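Local coordinates for protein HAT1-interacting factor 1 (Saccharomyces cerevisiae, PDB 4NQ0) that chaperones histones H3 and H4 as a component of the nuclear HAT-B acetyltransferase complex, and takes part in chromatin assembly and telomere silencing, at residues 65-70 and 195-200; 201-206 and 246-251. One frame throughout, in Å; residues are numbered along the deposited sequence.

Contact 1 of 2, residues 65-70 and 195-200; sequences TIFAQA and HIYFEN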
loop_
_atom_site.group_PDB
_atom_site.type_symbol
_atom_site.label_atom_id
_atom_site.label_comp_id
_atom_site.label_asym_id
_atom_site.label_seq_id
_atom_site.Cartn_x
_atom_site.Cartn_y
_atom_site.Cartn_z
ATOM N N THR A 65 -7.615 7.470 -1.383
ATOM C CA THR A 65 -7.037 6.275 -2.026
ATOM C C THR A 65 -7.367 6.182 -3.515
ATOM O O THR A 65 -6.489 5.878 -4.335
ATOM C CB THR A 65 -7.434 4.981 -1.299
ATOM O OG1 THR A 65 -8.847 4.770 -1.406
ATOM C CG2 THR A 65 -7.038 5.070 0.171
ATOM N N ILE A 66 -8.611 6.480 -3.873
ATOM C CA ILE A 66 -8.997 6.573 -5.285
ATOM C C ILE A 66 -8.222 7.689 -5.988
ATOM O O ILE A 66 -7.682 7.482 -7.081
ATOM C CB ILE A 66 -10.522 6.784 -5.443
ATOM C CG1 ILE A 66 -11.276 5.551 -4.925
ATOM C CG2 ILE A 66 -10.885 7.035 -6.902
ATOM C CD1 ILE A 66 -12.717 5.806 -4.633
ATOM N N PHE A 67 -8.141 8.859 -5.348
ATOM C CA PHE A 67 -7.402 10.004 -5.893
ATOM C C PHE A 67 -5.949 9.583 -6.161
ATOM O O PHE A 67 -5.400 9.850 -7.235
ATOM C CB PHE A 67 -7.466 11.173 -4.891
ATOM C CG PHE A 67 -7.121 12.556 -5.451
ATOM C CD1 PHE A 67 -6.523 12.748 -6.698
ATOM C CD2 PHE A 67 -7.358 13.675 -4.663
ATOM C CE1 PHE A 67 -6.205 14.032 -7.138
ATOM C CE2 PHE A 67 -7.045 14.956 -5.099
ATOM C CZ PHE A 67 -6.472 15.133 -6.337
ATOM N N ALA A 68 -5.335 8.908 -5.194
ATOM C CA ALA A 68 -3.945 8.484 -5.320
ATOM C C ALA A 68 -3.760 7.498 -6.474
ATOM O O ALA A 68 -2.858 7.658 -7.288
ATOM C CB ALA A 68 -3.457 7.873 -4.022
ATOM N N GLN A 69 -4.609 6.481 -6.541
ATOM C CA GLN A 69 -4.566 5.541 -7.659
ATOM C C GLN A 69 -4.711 6.267 -8.984
ATOM O O GLN A 69 -3.932 6.036 -9.903
ATOM C CB GLN A 69 -5.673 4.506 -7.553
ATOM C CG GLN A 69 -5.530 3.550 -6.388
ATOM C CD GLN A 69 -5.754 2.107 -6.796
ATOM O OE1 GLN A 69 -6.607 1.420 -6.238
ATOM N NE2 GLN A 69 -4.986 1.641 -7.780
ATOM N N ALA A 70 -5.697 7.164 -9.064
ATOM C CA ALA A 70 -5.986 7.875 -10.306
ATOM C C ALA A 70 -4.753 8.605 -10.804
ATOM O O ALA A 70 -4.363 8.464 -11.967
ATOM C CB ALA A 70 -7.135 8.853 -10.114
ATOM N N HIS A 195 -6.175 20.742 -5.745
ATOM C CA HIS A 195 -5.692 20.869 -7.112
ATOM C C HIS A 195 -4.164 20.722 -7.190
ATOM O O HIS A 195 -3.622 20.457 -8.255
ATOM C CB HIS A 195 -6.119 22.218 -7.723
ATOM C CG HIS A 195 -5.231 23.372 -7.346
ATOM N ND1 HIS A 195 -5.501 24.215 -6.286
ATOM C CD2 HIS A 195 -4.072 23.815 -7.892
ATOM C CE1 HIS A 195 -4.547 25.129 -6.198
ATOM N NE2 HIS A 195 -3.663 24.905 -7.156
ATOM N N ILE A 196 -3.482 20.921 -6.062
ATOM C CA ILE A 196 -2.019 20.790 -5.979
ATOM C C ILE A 196 -1.526 19.407 -6.419
ATOM O O ILE A 196 -0.409 19.281 -6.919
ATOM C CB ILE A 196 -1.506 21.092 -4.533
ATOM C CG1 ILE A 196 0.016 21.288 -4.520
ATOM C CG2 ILE A 196 -1.900 19.983 -3.568
ATOM N N TYR A 197 -2.370 18.385 -6.266
ATOM C CA TYR A 197 -1.985 17.003 -6.586
ATOM C C TYR A 197 -2.028 16.663 -8.080
ATOM O O TYR A 197 -1.670 15.548 -8.476
ATOM C CB TYR A 197 -2.827 16.017 -5.769
ATOM C CG TYR A 197 -2.636 16.184 -4.270
ATOM C CD1 TYR A 197 -1.392 15.988 -3.688
ATOM C CD2 TYR A 197 -3.689 16.536 -3.444
ATOM C CE1 TYR A 197 -1.195 16.159 -2.328
ATOM C CE2 TYR A 197 -3.509 16.699 -2.078
ATOM C CZ TYR A 197 -2.264 16.501 -1.525
ATOM O OH TYR A 197 -2.061 16.656 -0.179
ATOM N N PHE A 198 -2.437 17.621 -8.909
ATOM C CA PHE A 198 -2.272 17.496 -10.363
ATOM C C PHE A 198 -0.969 18.149 -10.842
ATOM O O PHE A 198 -0.608 18.029 -12.010
ATOM C CB PHE A 198 -3.472 18.105 -11.094
ATOM C CG PHE A 198 -4.757 17.352 -10.873
ATOM C CD1 PHE A 198 -4.959 16.113 -11.462
ATOM C CD2 PHE A 198 -5.760 17.872 -10.074
ATOM C CE1 PHE A 198 -6.149 15.416 -11.260
ATOM C CE2 PHE A 198 -6.943 17.173 -9.866
ATOM C CZ PHE A 198 -7.140 15.957 -10.458
ATOM N N GLU A 199 -0.258 18.809 -9.930
ATOM C CA GLU A 199 0.921 19.606 -10.282
ATOM C C GLU A 199 2.198 18.866 -9.918
ATOM O O GLU A 199 2.199 18.008 -9.033
ATOM C CB GLU A 199 0.935 20.945 -9.528
ATOM C CG GLU A 199 -0.427 21.565 -9.206
ATOM C CD GLU A 199 -0.920 22.537 -10.252
ATOM O OE1 GLU A 199 -1.570 23.523 -9.851
ATOM O OE2 GLU A 199 -0.664 22.321 -11.460
ATOM N N ASN A 200 3.290 19.232 -10.586
ATOM C CA ASN A 200 4.627 18.740 -10.254
ATOM C C ASN A 200 4.718 17.209 -10.280
ATOM O O ASN A 200 4.317 16.578 -11.263
ATOM C CB ASN A 200 5.066 19.306 -8.899
ATOM C CG ASN A 200 4.815 20.786 -8.784
ATOM O OD1 ASN A 200 5.387 21.591 -9.524
ATOM N ND2 ASN A 200 3.947 21.161 -7.852
#

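Contact 2 of 2, residues 201-206 and 246-251; sequences DLYENA and EREAEM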
loop_
_atom_site.group_PDB
_atom_site.type_symbol
_atom_site.label_atom_id
_atom_site.label_comp_id
_atom_site.label_asym_id
_atom_site.label_seq_id
_atom_site.Cartn_x
_atom_site.Cartn_y
_atom_site.Cartn_z
ATOM N N ASP A 201 5.227 16.608 -9.206
ATOM C CA ASP A 201 5.544 15.187 -9.199
ATOM C C ASP A 201 4.326 14.388 -8.750
ATOM O O ASP A 201 3.966 14.404 -7.577
ATOM C CB ASP A 201 6.740 14.941 -8.273
ATOM C CG ASP A 201 7.216 13.512 -8.299
ATOM O OD1 ASP A 201 6.384 12.595 -8.160
ATOM O OD2 ASP A 201 8.438 13.301 -8.448
ATOM N N LEU A 202 3.708 13.685 -9.694
ATOM C CA LEU A 202 2.480 12.933 -9.441
ATOM C C LEU A 202 2.710 11.719 -8.530
ATOM O O LEU A 202 1.857 11.396 -7.705
ATOM C CB LEU A 202 1.834 12.500 -10.762
ATOM C CG LEU A 202 1.362 13.646 -11.674
ATOM C CD1 LEU A 202 0.843 13.122 -12.995
ATOM C CD2 LEU A 202 0.296 14.484 -10.982
ATOM N N TYR A 203 3.854 11.055 -8.676
ATOM C CA TYR A 203 4.222 9.972 -7.755
ATOM C C TYR A 203 4.244 10.494 -6.320
ATOM O O TYR A 203 3.625 9.908 -5.429
ATOM C CB TYR A 203 5.595 9.368 -8.105
ATOM C CG TYR A 203 5.654 8.600 -9.413
ATOM C CD1 TYR A 203 4.668 7.680 -9.748
ATOM C CD2 TYR A 203 6.712 8.776 -10.302
ATOM C CE1 TYR A 203 4.724 6.960 -10.944
ATOM C CE2 TYR A 203 6.775 8.064 -11.500
ATOM C CZ TYR A 203 5.781 7.157 -11.808
ATOM O OH TYR A 203 5.823 6.450 -12.984
ATOM N N GLU A 204 4.940 11.606 -6.113
ATOM C CA GLU A 204 5.021 12.230 -4.810
ATOM C C GLU A 204 3.621 12.562 -4.314
ATOM O O GLU A 204 3.280 12.298 -3.160
ATOM C CB GLU A 204 5.871 13.501 -4.888
ATOM C CG GLU A 204 6.062 14.232 -3.556
ATOM C CD GLU A 204 6.738 15.591 -3.695
ATOM O OE1 GLU A 204 6.835 16.125 -4.821
ATOM O OE2 GLU A 204 7.171 16.138 -2.665
ATOM N N ASN A 205 2.813 13.135 -5.206
ATOM C CA ASN A 205 1.429 13.514 -4.887
ATOM C C ASN A 205 0.587 12.328 -4.426
ATOM O O ASN A 205 -0.090 12.401 -3.404
ATOM C CB ASN A 205 0.774 14.190 -6.093
ATOM C CG ASN A 205 1.451 15.513 -6.468
ATOM O OD1 ASN A 205 2.296 16.026 -5.733
ATOM N ND2 ASN A 205 1.083 16.057 -7.613
ATOM N N ALA A 206 0.639 11.239 -5.182
ATOM C CA ALA A 206 -0.121 10.027 -4.843
ATOM C C ALA A 206 0.261 9.501 -3.448
ATOM O O ALA A 206 -0.605 9.143 -2.633
ATOM C CB ALA A 206 0.107 8.972 -5.888
ATOM N N GLU A 246 6.145 3.555 -5.116
ATOM C CA GLU A 246 7.562 3.788 -4.842
ATOM C C GLU A 246 8.440 2.904 -5.725
ATOM O O GLU A 246 9.448 3.363 -6.234
ATOM C CB GLU A 246 7.868 3.569 -3.360
ATOM C CG GLU A 246 7.237 4.619 -2.467
ATOM C CD GLU A 246 7.244 4.258 -0.999
ATOM O OE1 GLU A 246 7.084 3.061 -0.654
ATOM O OE2 GLU A 246 7.405 5.186 -0.181
ATOM N N ARG A 247 8.040 1.653 -5.918
ATOM C CA ARG A 247 8.724 0.754 -6.854
ATOM C C ARG A 247 8.735 1.342 -8.272
ATOM O O ARG A 247 9.781 1.417 -8.923
ATOM C CB ARG A 247 8.052 -0.625 -6.862
ATOM C CG ARG A 247 8.812 -1.689 -7.649
ATOM C CD ARG A 247 8.142 -3.052 -7.597
ATOM N NE ARG A 247 6.751 -3.020 -8.065
ATOM C CZ ARG A 247 6.003 -4.099 -8.302
ATOM N NH1 ARG A 247 4.745 -3.946 -8.715
ATOM N NH2 ARG A 247 6.497 -5.325 -8.145
ATOM N N GLU A 248 7.570 1.777 -8.735
ATOM C CA GLU A 248 7.468 2.423 -10.041
ATOM C C GLU A 248 8.361 3.661 -10.119
ATOM O O GLU A 248 8.957 3.934 -11.162
ATOM C CB GLU A 248 6.015 2.811 -10.343
ATOM C CG GLU A 248 5.775 3.272 -11.780
ATOM C CD GLU A 248 6.051 2.181 -12.798
ATOM O OE1 GLU A 248 5.722 1.006 -12.520
ATOM O OE2 GLU A 248 6.598 2.502 -13.880
ATOM N N ALA A 249 8.464 4.402 -9.016
ATOM C CA ALA A 249 9.300 5.607 -8.973
ATOM C C ALA A 249 10.775 5.306 -8.683
ATOM O O ALA A 249 11.552 6.232 -8.458
ATOM C CB ALA A 249 8.753 6.600 -7.939
ATOM N N GLU A 250 11.136 4.021 -8.672
ATOM C CA GLU A 250 12.500 3.540 -8.436
ATOM C C GLU A 250 13.045 3.784 -7.024
ATOM O O GLU A 250 14.253 3.720 -6.801
ATOM C CB GLU A 250 13.468 4.096 -9.489
ATOM C CG GLU A 250 13.284 3.476 -10.861
ATOM C CD GLU A 250 14.287 4.009 -11.865
ATOM O OE1 GLU A 250 14.330 5.241 -12.074
ATOM O OE2 GLU A 250 15.039 3.194 -12.434
ATOM N N MET A 251 12.150 4.026 -6.070
ATOM C CA MET A 251 12.529 4.108 -4.666
ATOM C C MET A 251 12.350 2.729 -4.042
ATOM O O MET A 251 11.431 2.498 -3.263
ATOM C CB MET A 251 11.680 5.158 -3.959
ATOM C CG MET A 251 11.770 6.509 -4.627
ATOM S SD MET A 251 10.737 7.746 -3.866
ATOM C CE MET A 251 9.134 7.191 -4.385
#

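Contact 1 of 2, residues 65-70 and 195-200
The ring of F67 turns a face toward the edge of Y197, an offset edge-to-face pair with planes at 87° and centroids 5.8 Å apart. Y197 in turn has the methyl I196 CG2 over the centre of one of its faces, 3.7 Å above the plane. F198 meets F67 differently: its plane is inclined by 43°, which makes neither a stack nor a T-shape, and the touch is from F198 CZ to F67 CE1 at 3.9 Å. The far end of F67 thus meets both neighbours, since F67 CZ also packs on Y197 CB at 3.8 Å. With CG anti to the backbone N (chi1 -162°), F67 reaches out from helix 61-77 to the 3-10 turn at 195-198. Consecutive positions of this tight turn supply the other two aromatics of the cluster. L209 of helix 202-218 touches both F67 and Y197, while Q46 of helix 38-51 touches F67 and F198, so the cluster lies where three helices meet the end of the long connection after helix 61-77. Tyrosine suits its place because its hydroxyl reaches polar partners, hydrogen bonding with D208, Q212 and R190. Phenylalanine suits position 67, a buried site where its flat apolar ring can touch Y197, F198 and L209 at once. Between the two segments, therefore, cohesion rests on apolar and aromatic packing, with the polar need of Y197 met by residues beyond them.

Contact 2 of 2, residues 201-206 and 246-251
D201 OD1 accepts from E204 N over 2.7 Å, nearly straight at 173°, and so D201 caps the helix whose first turn sends Y203 across to A249 and E248. The amide meets the oxygen from above the carboxylate plane. Aspartate suits an N-cap because its short side chain can fold back to a first-turn amide, and its negative charge is probably stabilised by the positive end of the helix dipole. Y203, with CG anti to its carbonyl carbon (chi1 -68°), receives the methyl of A249 in an off-centre CH-pi contact, CB 4.2 Å from the ring centroid. The small alanine is consistent with the close approach of the backbones, Y203 CA to A249 CA being 6.8 Å. The partner helix, 229-248, ends here in a Schellman motif: M251 N bonds to E246 O and E250 N to R247 O, with E250 at positive phi. Helices 202-218 and 229-248 fall within two successive predicted TPR repeats, joined at this corner. Exposed E248, its CG anti to the backbone N, packs that methylene 3.4 Å from Y203 OH; the bend at chi2 then turns the carboxylate. Tyrosine is long enough to span both partners: were Y203 cut back to an alanine, the A249 methyl and E248 methylene would probably lose their aromatic partner, and a gap would open between the helix ends. I245 and E75 also touch Y203.

Contact 1 is largely buried and built from three aromatic rings, whereas contact 2 lies at the surface, where one tyrosine meets a methyl and the aliphatic part of a glutamate. Neither relies on polar bonds between its segments. Contact 1 joins helix 61-77 to the turn leading into helix 202-218; contact 2 joins the start of that helix to the end of helix 229-248. The two adjoin through N205, whose ND2 probably donates to the carbonyl oxygens of E199 and, more weakly, Y197, tying the turn to the helix that follows. Helix 61-77 also serves both, with F67 in contact 1 and Y72 and E75 beside contact 2.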